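Local coordinates for putative isocitrate dehydrogenase, NAD-dependent (Methylococcus capsulatus, PDB 6LKY), which probably catalyses the magnesium-assisted, NAD-dependent oxidative decarboxylation of isocitrate to 2-oxoglutarate, at residues M211-V214 against R219-V222; I154-A157 against R162-R165; R116-G121 against G249-T254; A283-L288 against D295-I300. The protein carries 1 engineered substitution. One frame throughout, in Å; residues are numbered along the deposited sequence.

Interaction 1: residues M211-V214 against R219-V222; sequences MQMV and RFDV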
loop_
_atom_site.group_PDB
_atom_site.type_symbol
_atom_site.label_atom_id
_atom_site.label_comp_id
_atom_site.label_asym_id
_atom_site.label_seq_id
_atom_site.Cartn_x
_atom_site.Cartn_y
_atom_site.Cartn_z
ATOM N N MET A 211 -3.858 6.212 -2.935
ATOM C CA MET A 211 -4.263 7.605 -2.720
ATOM C C MET A 211 -5.781 7.749 -2.837
ATOM O O MET A 211 -6.436 8.352 -1.975
ATOM C CB MET A 211 -3.550 8.515 -3.725
ATOM C CG MET A 211 -4.022 9.980 -3.743
ATOM S SD MET A 211 -5.553 10.203 -4.695
ATOM C CE MET A 211 -5.004 9.799 -6.376
ATOM N N GLN A 212 -6.360 7.149 -3.880
ATOM C CA GLN A 212 -7.796 7.263 -4.118
ATOM C C GLN A 212 -8.592 6.592 -3.006
ATOM O O GLN A 212 -9.642 7.104 -2.590
ATOM C CB GLN A 212 -8.146 6.655 -5.483
ATOM C CG GLN A 212 -7.815 7.596 -6.666
ATOM C CD GLN A 212 -7.667 6.879 -8.024
ATOM O OE1 GLN A 212 -8.165 5.768 -8.211
ATOM N NE2 GLN A 212 -6.966 7.524 -8.973
ATOM N N MET A 213 -8.084 5.478 -2.476
ATOM C CA MET A 213 -8.780 4.810 -1.381
ATOM C C MET A 213 -8.790 5.669 -0.126
ATOM O O MET A 213 -9.800 5.707 0.594
ATOM C CB MET A 213 -8.144 3.458 -1.088
ATOM C CG MET A 213 -8.439 2.425 -2.147
ATOM S SD MET A 213 -7.816 0.789 -1.710
ATOM C CE MET A 213 -8.919 0.439 -0.322
ATOM N N VAL A 214 -7.695 6.376 0.171
ATOM C CA VAL A 214 -7.772 7.191 1.391
ATOM C C VAL A 214 -8.610 8.460 1.178
ATOM O O VAL A 214 -9.184 8.986 2.139
ATOM C CB VAL A 214 -6.389 7.562 1.964
ATOM C CG1 VAL A 214 -5.632 6.319 2.393
ATOM C CG2 VAL A 214 -5.583 8.403 0.989
ATOM N N ARG A 219 -15.690 5.442 -4.354
ATOM C CA ARG A 219 -15.570 5.110 -5.766
ATOM C C ARG A 219 -15.358 3.623 -6.000
ATOM O O ARG A 219 -15.452 3.183 -7.146
ATOM C CB ARG A 219 -14.425 5.881 -6.430
ATOM C CG ARG A 219 -14.670 7.361 -6.742
ATOM C CD ARG A 219 -13.876 7.778 -7.973
ATOM N NE ARG A 219 -13.981 9.204 -8.327
ATOM C CZ ARG A 219 -13.045 10.122 -8.064
ATOM N NH1 ARG A 219 -11.913 9.772 -7.447
ATOM N NH2 ARG A 219 -13.263 11.393 -8.345
ATOM N N PHE A 220 -15.017 2.856 -4.968
ATOM C CA PHE A 220 -14.604 1.476 -5.152
ATOM C C PHE A 220 -15.742 0.519 -4.844
ATOM O O PHE A 220 -16.534 0.737 -3.922
ATOM C CB PHE A 220 -13.399 1.145 -4.269
ATOM C CG PHE A 220 -12.143 1.810 -4.722
ATOM C CD1 PHE A 220 -11.394 1.278 -5.755
ATOM C CD2 PHE A 220 -11.738 2.991 -4.145
ATOM C CE1 PHE A 220 -10.239 1.906 -6.182
ATOM C CE2 PHE A 220 -10.590 3.629 -4.568
ATOM C CZ PHE A 220 -9.841 3.092 -5.583
ATOM N N ASP A 221 -15.773 -0.571 -5.614
ATOM C CA ASP A 221 -16.788 -1.603 -5.505
ATOM C C ASP A 221 -16.110 -2.949 -5.264
ATOM O O ASP A 221 -15.821 -3.308 -4.119
ATOM C CB ASP A 221 -17.649 -1.598 -6.776
ATOM C CG ASP A 221 -18.997 -2.256 -6.584
ATOM O OD1 ASP A 221 -19.254 -2.810 -5.496
ATOM O OD2 ASP A 221 -19.811 -2.203 -7.531
ATOM N N VAL A 222 -15.834 -3.703 -6.324
ATOM C CA VAL A 222 -14.975 -4.878 -6.231
ATOM C C VAL A 222 -13.600 -4.494 -6.752
ATOM O O VAL A 222 -13.493 -3.903 -7.830
ATOM C CB VAL A 222 -15.548 -6.065 -7.023
ATOM C CG1 VAL A 222 -14.613 -7.269 -6.912
ATOM C CG2 VAL A 222 -16.952 -6.401 -6.523
#
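OE1 of Q212 accepts a hydrogen bond from NE of R204, and the chain that carries it there runs past the ring of F220. The oxygen OE1 of Q212 comes within 4.1 Å of CZ of F220, with the amide turned only 27° from the ring plane. Nearer the backbone, CB of Q212 rests 3.9 Å from CZ of F220, while the carbonyl carbon of Q212 lies at the edge of the ring, in its plane. Glutamine suits the place because its CB methylene packs against the aromatic while its amide end serves a polar partner.

M213 approaches the same ring differently. Its CG sits 3.5 Å from CE2 of F220, and its sulfur SD stands 5.0 Å from the ring centroid of F220, above the face in a rather long Met-aromatic contact. With chi1 at -73°, CG of M213 lies opposite the carbonyl carbon, and from there it meets the ring; the same side chain packs on L233, L236 and A237 of helix 227-240.

Helix 206-215 is the connection of a beta-alpha-beta crossover between parallel strands 200-205 and 222-225, and F220 packs the returning loop against its last turn. Replacing the phenyl with an alanine would probably open a gap beside the helix and leave the thioether of M213 without its aromatic partner. On the far side of the helix M211 touches a bound NAD and packs on D235 of the second subunit.

Interaction 2: residues I154-A157 against R162-R165; sequences IRYA and RRAR
NH2 of R163 reaches back along helix 147-163 to the phenol end of Y156, seven residues earlier and two turns away. It lies 3.8 Å from OH of Y156, too far for a hydrogen bond, and 4.0 Å from CZ of Y156. The guanidinium and ring planes stand 73° apart, with CZ of Y156 at the edge of the guanidinium and in its plane. Both side chains leave the helix with CG opposite the backbone nitrogen (chi1 -175° in each), and a bend at chi3 of R163 carries its planar group back toward the tyrosine.

The next shell places the tyrosine: its ring packs on Y91, on A92 and V94 of strand 92-98 and on V115 of strand 111-117, which joins the helix to the central sheet; an aromatic with a polar tip fits such a sheet-to-surface position. Just beyond R163 the helix ends in a Schellman motif: R165 takes positive phi, and its N bonds to O of R162 at 2.9 Å. R162 forms a salt bridge with D198.

The CZ atom of R163 is 5.7 Å from the ring centroid of Y156, so any cation-pi attraction is at most weak, and the pairing probably biases the exposed arginine's position more than it holds it.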
loop_
_atom_site.group_PDB
_atom_site.type_symbol
_atom_site.label_atom_id
_atom_site.label_comp_id
_atom_site.label_asym_id
_atom_site.label_seq_id
_atom_site.Cartn_x
_atom_site.Cartn_y
_atom_site.Cartn_z
ATOM N N ILE A 154 -9.612 -13.535 -11.710
ATOM C CA ILE A 154 -10.374 -12.435 -12.299
ATOM C C ILE A 154 -11.807 -12.877 -12.617
ATOM O O ILE A 154 -12.770 -12.120 -12.391
ATOM C CB ILE A 154 -9.648 -11.869 -13.533
ATOM C CG1 ILE A 154 -8.335 -11.179 -13.106
ATOM C CG2 ILE A 154 -10.576 -10.886 -14.299
ATOM C CD1 ILE A 154 -7.234 -11.165 -14.190
ATOM N N ARG A 155 -11.984 -14.110 -13.121
ATOM C CA ARG A 155 -13.339 -14.624 -13.277
ATOM C C ARG A 155 -14.053 -14.700 -11.933
ATOM O O ARG A 155 -15.249 -14.391 -11.851
ATOM C CB ARG A 155 -13.330 -16.001 -13.946
ATOM C CG ARG A 155 -12.905 -15.979 -15.397
ATOM C CD ARG A 155 -13.497 -17.132 -16.176
ATOM N NE ARG A 155 -13.339 -16.914 -17.610
ATOM C CZ ARG A 155 -12.344 -17.426 -18.322
ATOM N NH1 ARG A 155 -11.450 -18.209 -17.729
ATOM N NH2 ARG A 155 -12.257 -17.179 -19.623
ATOM N N TYR A 156 -13.350 -15.115 -10.867
ATOM C CA TYR A 156 -13.992 -15.128 -9.556
ATOM C C TYR A 156 -14.487 -13.742 -9.182
ATOM O O TYR A 156 -15.581 -13.604 -8.627
ATOM C CB TYR A 156 -13.057 -15.649 -8.460
ATOM C CG TYR A 156 -13.772 -15.779 -7.117
ATOM C CD1 TYR A 156 -14.034 -14.665 -6.333
ATOM C CD2 TYR A 156 -14.205 -17.013 -6.658
ATOM C CE1 TYR A 156 -14.705 -14.771 -5.139
ATOM C CE2 TYR A 156 -14.868 -17.134 -5.450
ATOM C CZ TYR A 156 -15.120 -16.008 -4.703
ATOM O OH TYR A 156 -15.784 -16.107 -3.499
ATOM N N ALA A 157 -13.690 -12.703 -9.457
ATOM C CA ALA A 157 -14.113 -11.352 -9.092
ATOM C C ALA A 157 -15.371 -10.939 -9.861
ATOM O O ALA A 157 -16.303 -10.367 -9.285
ATOM C CB ALA A 157 -12.974 -10.350 -9.332
ATOM N N ARG A 162 -21.396 -10.252 -9.932
ATOM C CA ARG A 162 -22.750 -10.598 -10.380
ATOM C C ARG A 162 -23.582 -11.159 -9.235
ATOM O O ARG A 162 -24.666 -10.656 -8.920
ATOM C CB ARG A 162 -22.706 -11.618 -11.518
ATOM C CG ARG A 162 -22.495 -11.047 -12.885
ATOM C CD ARG A 162 -22.782 -12.108 -13.939
ATOM N NE ARG A 162 -22.608 -11.568 -15.281
ATOM C CZ ARG A 162 -22.276 -12.297 -16.340
ATOM N NH1 ARG A 162 -22.082 -13.603 -16.215
ATOM N NH2 ARG A 162 -22.127 -11.717 -17.522
ATOM N N ARG A 163 -23.070 -12.209 -8.593
ATOM C CA ARG A 163 -23.796 -12.894 -7.533
ATOM C C ARG A 163 -24.149 -11.946 -6.392
ATOM O O ARG A 163 -25.217 -12.076 -5.784
ATOM C CB ARG A 163 -22.934 -14.062 -7.053
ATOM C CG ARG A 163 -23.515 -14.996 -6.022
ATOM C CD ARG A 163 -22.655 -16.280 -5.974
ATOM N NE ARG A 163 -21.327 -16.055 -5.390
ATOM C CZ ARG A 163 -20.175 -16.109 -6.063
ATOM N NH1 ARG A 163 -20.159 -16.379 -7.364
ATOM N NH2 ARG A 163 -19.030 -15.889 -5.432
ATOM N N ALA A 164 -23.283 -10.980 -6.100
ATOM C CA ALA A 164 -23.525 -10.023 -5.030
ATOM C C ALA A 164 -24.245 -8.776 -5.519
ATOM O O ALA A 164 -24.478 -7.857 -4.719
ATOM C CB ALA A 164 -22.204 -9.631 -4.362
ATOM N N ARG A 165 -24.592 -8.727 -6.809
ATOM C CA ARG A 165 -25.261 -7.579 -7.427
ATOM C C ARG A 165 -24.452 -6.300 -7.240
ATOM O O ARG A 165 -24.990 -5.235 -6.930
ATOM C CB ARG A 165 -26.694 -7.411 -6.910
ATOM C CG ARG A 165 -27.724 -8.254 -7.683
ATOM C CD ARG A 165 -28.618 -7.393 -8.595
ATOM N NE ARG A 165 -29.614 -8.183 -9.328
ATOM C CZ ARG A 165 -29.720 -8.239 -10.655
ATOM N NH1 ARG A 165 -28.904 -7.531 -11.428
ATOM N NH2 ARG A 165 -30.663 -8.990 -11.216
#

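Interaction 3: residues R116-G121 against G249-T254; sequences RENTEG and GANIGT
A single side-chain hydrogen bond joins N118 to N251: ND2 of N118 donates to OD1 of N251 at 2.7 Å, with an N-H...O angle of 157°. The donor lies in the carbonyl plane of N251, on a lone pair, and the two amides are nearly coplanar, 12° apart. Both are buried, and further bonds satisfy them. ND2 of N118 also donates to O of L90 and its OD1 accepts from N93, while ND2 of N251 serves O of L258 and the carboxylate of E260, a residue that binds NAD.

Within 116-121 a charged group shapes the loop that leaves strand 111-117. OE1 of E117 receives N of E120 at 2.8 Å on its syn lone pair, and OE2 of E117 is met by N of T119 at 2.9 Å from above the carboxylate plane.

Strand 92-98 lies between strands 111-117 and 248-252 in the mixed sheet, so the asparagines bridge across the strand between them. A leucine in place of N118 would probably leave the backbone O of L90 and the amide of N93 each short of a buried partner, and N251 without its strong donor. Asparagine suits both positions because one amide can give and accept at once, and the surrounding bonds leave little doubt which way each is turned.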
loop_
_atom_site.group_PDB
_atom_site.type_symbol
_atom_site.label_atom_id
_atom_site.label_comp_id
_atom_site.label_asym_id
_atom_site.label_seq_id
_atom_site.Cartn_x
_atom_site.Cartn_y
_atom_site.Cartn_z
ATOM N N ARG A 116 -8.418 -10.912 -3.689
ATOM C CA ARG A 116 -6.971 -11.034 -3.762
ATOM C C ARG A 116 -6.610 -12.439 -4.217
ATOM O O ARG A 116 -7.060 -13.431 -3.621
ATOM C CB ARG A 116 -6.306 -10.709 -2.405
ATOM C CG ARG A 116 -5.300 -11.770 -1.931
ATOM C CD ARG A 116 -4.095 -11.252 -1.178
ATOM N NE ARG A 116 -4.267 -11.330 0.254
ATOM C CZ ARG A 116 -3.336 -11.669 1.145
ATOM N NH1 ARG A 116 -2.114 -12.039 0.780
ATOM N NH2 ARG A 116 -3.658 -11.681 2.429
ATOM N N GLU A 117 -5.831 -12.515 -5.294
ATOM C CA GLU A 117 -5.206 -13.771 -5.678
ATOM C C GLU A 117 -4.384 -14.302 -4.511
ATOM O O GLU A 117 -3.604 -13.572 -3.898
ATOM C CB GLU A 117 -4.323 -13.570 -6.915
ATOM C CG GLU A 117 -4.047 -14.860 -7.693
ATOM C CD GLU A 117 -3.141 -15.832 -6.937
ATOM O OE1 GLU A 117 -2.117 -15.377 -6.364
ATOM O OE2 GLU A 117 -3.457 -17.047 -6.905
ATOM N N ASN A 118 -4.556 -15.580 -4.209
ATOM C CA ASN A 118 -4.191 -16.098 -2.909
ATOM C C ASN A 118 -3.098 -17.146 -2.959
ATOM O O ASN A 118 -2.693 -17.632 -1.899
ATOM C CB ASN A 118 -5.439 -16.702 -2.244
ATOM C CG ASN A 118 -5.505 -16.457 -0.748
ATOM O OD1 ASN A 118 -4.890 -15.530 -0.219
ATOM N ND2 ASN A 118 -6.297 -17.277 -0.058
ATOM N N THR A 119 -2.599 -17.511 -4.144
ATOM C CA THR A 119 -1.699 -18.648 -4.249
ATOM C C THR A 119 -0.350 -18.359 -4.899
ATOM O O THR A 119 0.545 -19.199 -4.775
ATOM C CB THR A 119 -2.363 -19.805 -5.028
ATOM O OG1 THR A 119 -2.674 -19.374 -6.357
ATOM C CG2 THR A 119 -3.632 -20.284 -4.332
ATOM N N GLU A 120 -0.174 -17.240 -5.609
ATOM C CA GLU A 120 1.110 -17.032 -6.289
ATOM C C GLU A 120 1.605 -15.588 -6.129
ATOM O O GLU A 120 1.549 -15.036 -5.021
ATOM C CB GLU A 120 0.992 -17.445 -7.770
ATOM C CG GLU A 120 -0.219 -16.843 -8.511
ATOM C CD GLU A 120 -0.343 -17.299 -9.975
ATOM O OE1 GLU A 120 0.012 -18.463 -10.278
ATOM O OE2 GLU A 120 -0.824 -16.501 -10.823
ATOM N N GLY A 121 2.105 -14.964 -7.202
ATOM C CA GLY A 121 2.682 -13.627 -7.063
ATOM C C GLY A 121 3.923 -13.661 -6.192
ATOM O O GLY A 121 4.740 -14.589 -6.274
ATOM N N GLY A 249 -11.902 -12.220 6.343
ATOM C CA GLY A 249 -11.562 -12.718 5.030
ATOM C C GLY A 249 -11.952 -14.172 4.866
ATOM O O GLY A 249 -11.894 -14.957 5.827
ATOM N N ALA A 250 -12.412 -14.514 3.665
ATOM C CA ALA A 250 -12.710 -15.886 3.269
ATOM C C ALA A 250 -11.718 -16.350 2.212
ATOM O O ALA A 250 -11.545 -15.677 1.195
ATOM C CB ALA A 250 -14.128 -15.996 2.713
ATOM N N ASN A 251 -11.075 -17.493 2.443
ATOM C CA ASN A 251 -10.200 -18.141 1.470
ATOM C C ASN A 251 -10.985 -19.256 0.786
ATOM O O ASN A 251 -11.290 -20.278 1.409
ATOM C CB ASN A 251 -8.946 -18.703 2.142
ATOM C CG ASN A 251 -8.171 -17.652 2.931
ATOM O OD1 ASN A 251 -7.251 -17.019 2.409
ATOM N ND2 ASN A 251 -8.520 -17.485 4.200
ATOM N N ILE A 252 -11.310 -19.059 -0.489
ATOM C CA ILE A 252 -12.194 -19.939 -1.244
ATOM C C ILE A 252 -11.418 -20.668 -2.336
ATOM O O ILE A 252 -10.730 -20.040 -3.158
ATOM C CB ILE A 252 -13.359 -19.152 -1.867
ATOM C CG1 ILE A 252 -14.052 -18.288 -0.812
ATOM C CG2 ILE A 252 -14.327 -20.110 -2.566
ATOM C CD1 ILE A 252 -14.640 -19.088 0.348
ATOM N N GLY A 253 -11.566 -21.993 -2.359
ATOM C CA GLY A 253 -11.261 -22.810 -3.511
ATOM C C GLY A 253 -12.505 -23.582 -3.930
ATOM O O GLY A 253 -13.566 -23.484 -3.309
ATOM N N THR A 254 -12.356 -24.358 -5.006
ATOM C CA THR A 254 -13.497 -25.118 -5.506
ATOM C C THR A 254 -13.949 -26.186 -4.515
ATOM O O THR A 254 -15.137 -26.520 -4.469
ATOM C CB THR A 254 -13.157 -25.774 -6.844
ATOM O OG1 THR A 254 -12.105 -26.732 -6.653
ATOM C CG2 THR A 254 -12.717 -24.731 -7.853
#

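Interaction 4: residues A283-L288 against D295-I300; sequences AGAMML and DAARRI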
loop_
_atom_site.group_PDB
_atom_site.type_symbol
_atom_site.label_atom_id
_atom_site.label_comp_id
_atom_site.label_asym_id
_atom_site.label_seq_id
_atom_site.Cartn_x
_atom_site.Cartn_y
_atom_site.Cartn_z
ATOM N N ALA A 283 -15.743 -13.240 10.553
ATOM C CA ALA A 283 -15.276 -14.422 9.833
ATOM C C ALA A 283 -16.234 -15.585 10.044
ATOM O O ALA A 283 -16.551 -16.323 9.102
ATOM C CB ALA A 283 -13.855 -14.799 10.277
ATOM N N GLY A 284 -16.708 -15.752 11.281
ATOM C CA GLY A 284 -17.744 -16.739 11.546
ATOM C C GLY A 284 -19.003 -16.503 10.730
ATOM O O GLY A 284 -19.603 -17.444 10.213
ATOM N N ALA A 285 -19.444 -15.249 10.641
ATOM C CA ALA A 285 -20.607 -14.942 9.803
ATOM C C ALA A 285 -20.375 -15.381 8.359
ATOM O O ALA A 285 -21.237 -16.030 7.745
ATOM C CB ALA A 285 -20.941 -13.448 9.865
ATOM N N MET A 286 -19.211 -15.029 7.796
ATOM C CA MET A 286 -18.918 -15.402 6.411
ATOM C C MET A 286 -18.913 -16.916 6.255
ATOM O O MET A 286 -19.425 -17.453 5.261
ATOM C CB MET A 286 -17.563 -14.833 5.975
ATOM C CG MET A 286 -17.462 -13.320 5.909
ATOM S SD MET A 286 -15.889 -12.785 5.170
ATOM C CE MET A 286 -16.222 -13.133 3.443
ATOM N N MET A 287 -18.343 -17.618 7.240
ATOM C CA MET A 287 -18.332 -19.073 7.215
ATOM C C MET A 287 -19.756 -19.630 7.244
ATOM O O MET A 287 -20.100 -20.528 6.465
ATOM C CB MET A 287 -17.522 -19.604 8.399
ATOM C CG MET A 287 -17.364 -21.118 8.422
ATOM S SD MET A 287 -16.215 -21.695 9.693
ATOM C CE MET A 287 -17.082 -21.215 11.194
ATOM N N LEU A 288 -20.604 -19.096 8.131
ATOM C CA LEU A 288 -21.980 -19.587 8.220
ATOM C C LEU A 288 -22.710 -19.400 6.900
ATOM O O LEU A 288 -23.380 -20.319 6.418
ATOM C CB LEU A 288 -22.744 -18.887 9.352
ATOM C CG LEU A 288 -22.323 -19.236 10.786
ATOM C CD1 LEU A 288 -23.396 -18.864 11.802
ATOM C CD2 LEU A 288 -21.952 -20.698 10.905
ATOM N N ASP A 295 -29.202 -16.994 7.362
ATOM C CA ASP A 295 -29.948 -16.249 8.369
ATOM C C ASP A 295 -29.137 -16.086 9.652
ATOM O O ASP A 295 -29.117 -15.005 10.252
ATOM C CB ASP A 295 -31.280 -16.939 8.655
ATOM C CG ASP A 295 -31.999 -16.312 9.817
ATOM O OD1 ASP A 295 -32.403 -15.134 9.682
ATOM O OD2 ASP A 295 -32.102 -16.975 10.877
ATOM N N ALA A 296 -28.510 -17.170 10.121
ATOM C CA ALA A 296 -27.604 -17.080 11.264
ATOM C C ALA A 296 -26.468 -16.091 11.008
ATOM O O ALA A 296 -26.083 -15.329 11.906
ATOM C CB ALA A 296 -27.038 -18.459 11.585
ATOM N N ALA A 297 -25.901 -16.114 9.796
ATOM C CA ALA A 297 -24.864 -15.148 9.432
ATOM C C ALA A 297 -25.379 -13.715 9.548
ATOM O O ALA A 297 -24.709 -12.835 10.111
ATOM C CB ALA A 297 -24.365 -15.436 8.014
ATOM N N ARG A 298 -26.581 -13.461 9.021
ATOM C CA ARG A 298 -27.136 -12.112 9.061
ATOM C C ARG A 298 -27.438 -11.684 10.493
ATOM O O ARG A 298 -27.275 -10.508 10.844
ATOM C CB ARG A 298 -28.392 -12.041 8.190
ATOM C CG ARG A 298 -28.103 -12.010 6.691
ATOM C CD ARG A 298 -29.369 -11.766 5.880
ATOM N NE ARG A 298 -30.221 -12.954 5.809
ATOM C CZ ARG A 298 -30.255 -13.798 4.779
ATOM N NH1 ARG A 298 -29.483 -13.595 3.717
ATOM N NH2 ARG A 298 -31.065 -14.849 4.811
ATOM N N ARG A 299 -27.882 -12.628 11.332
ATOM C CA ARG A 299 -28.145 -12.327 12.738
ATOM C C ARG A 299 -26.859 -11.990 13.483
ATOM O O ARG A 299 -26.826 -11.044 14.286
ATOM C CB ARG A 299 -28.876 -13.502 13.398
ATOM C CG ARG A 299 -30.326 -13.632 12.934
ATOM C CD ARG A 299 -30.961 -14.960 13.339
ATOM N NE ARG A 299 -30.934 -15.136 14.784
ATOM C CZ ARG A 299 -30.593 -16.266 15.391
ATOM N NH1 ARG A 299 -30.281 -17.329 14.667
ATOM N NH2 ARG A 299 -30.583 -16.337 16.718
ATOM N N ILE A 300 -25.783 -12.734 13.213
ATOM C CA ILE A 300 -24.486 -12.384 13.790
ATOM C C ILE A 300 -24.097 -10.967 13.381
ATOM O O ILE A 300 -23.690 -10.144 14.217
ATOM C CB ILE A 300 -23.412 -13.403 13.361
ATOM C CG1 ILE A 300 -23.610 -14.739 14.063
ATOM C CG2 ILE A 300 -22.005 -12.874 13.668
ATOM C CD1 ILE A 300 -22.664 -15.818 13.570
#
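The peptide carbonyl of A285 is the flat group here, and the methyl of A297 lies beside its oxygen, tilted out of the peptide plane: CB of A297 is 3.2 Å from O of A285. The approach is returned, with CB of A285 3.8 Å from O of A297. Such closeness belongs to an antiparallel helical hairpin, in which helices 278-290 and 294-310 follow one another through a short turn; their segment axes pass 7.9 Å apart, at 162° between directions. Alanine suits both facing positions, because its small methyl lets each helix come up against the backbone carbonyl of the other.

On one side of this alanine pair branched residues fill the groove. L288 points at the partner helix, its CB 4.0 Å from CB of A297, and with chi1 at -70° its CG lies opposite the carbonyl carbon, from where CD1 reaches across to CB of A296 at 3.7 Å. I300 also points inward, and its CG2 lies 4.0 Å from CB of A285.

The hairpin is layered onto the sheet by its first helix, where A283, M286 and M287 pack on strands 63-66, 248-252 and 257-261, while A296 and I300 of the second helix meet T27. L288 and I300 cross at about a right angle, and CD1 of L288 touches CD1 of I300 at 3.6 Å.

In the fold
The four contacts form a chain of neighbours through the fold. Interaction 1 meets interaction 2 where CG1 of V222 packs 4.2 Å from CB of A157; interaction 2 meets interaction 3 where OH of Y156 lies 3.9 Å from CG1 of I252; and interaction 3 meets interaction 4 where CE of M286 sits 3.6 Å from CB of A250. Interactions 1 and 4 are the ends, their centres 26 Å apart. Interactions 1 and 2 both fall within the long loop of chain that interaction 3 closes. NAD lies near two of them: M211 of interaction 1 touches one, and the side chain of N251 in interaction 3 is about 7 Å from a bound NAD.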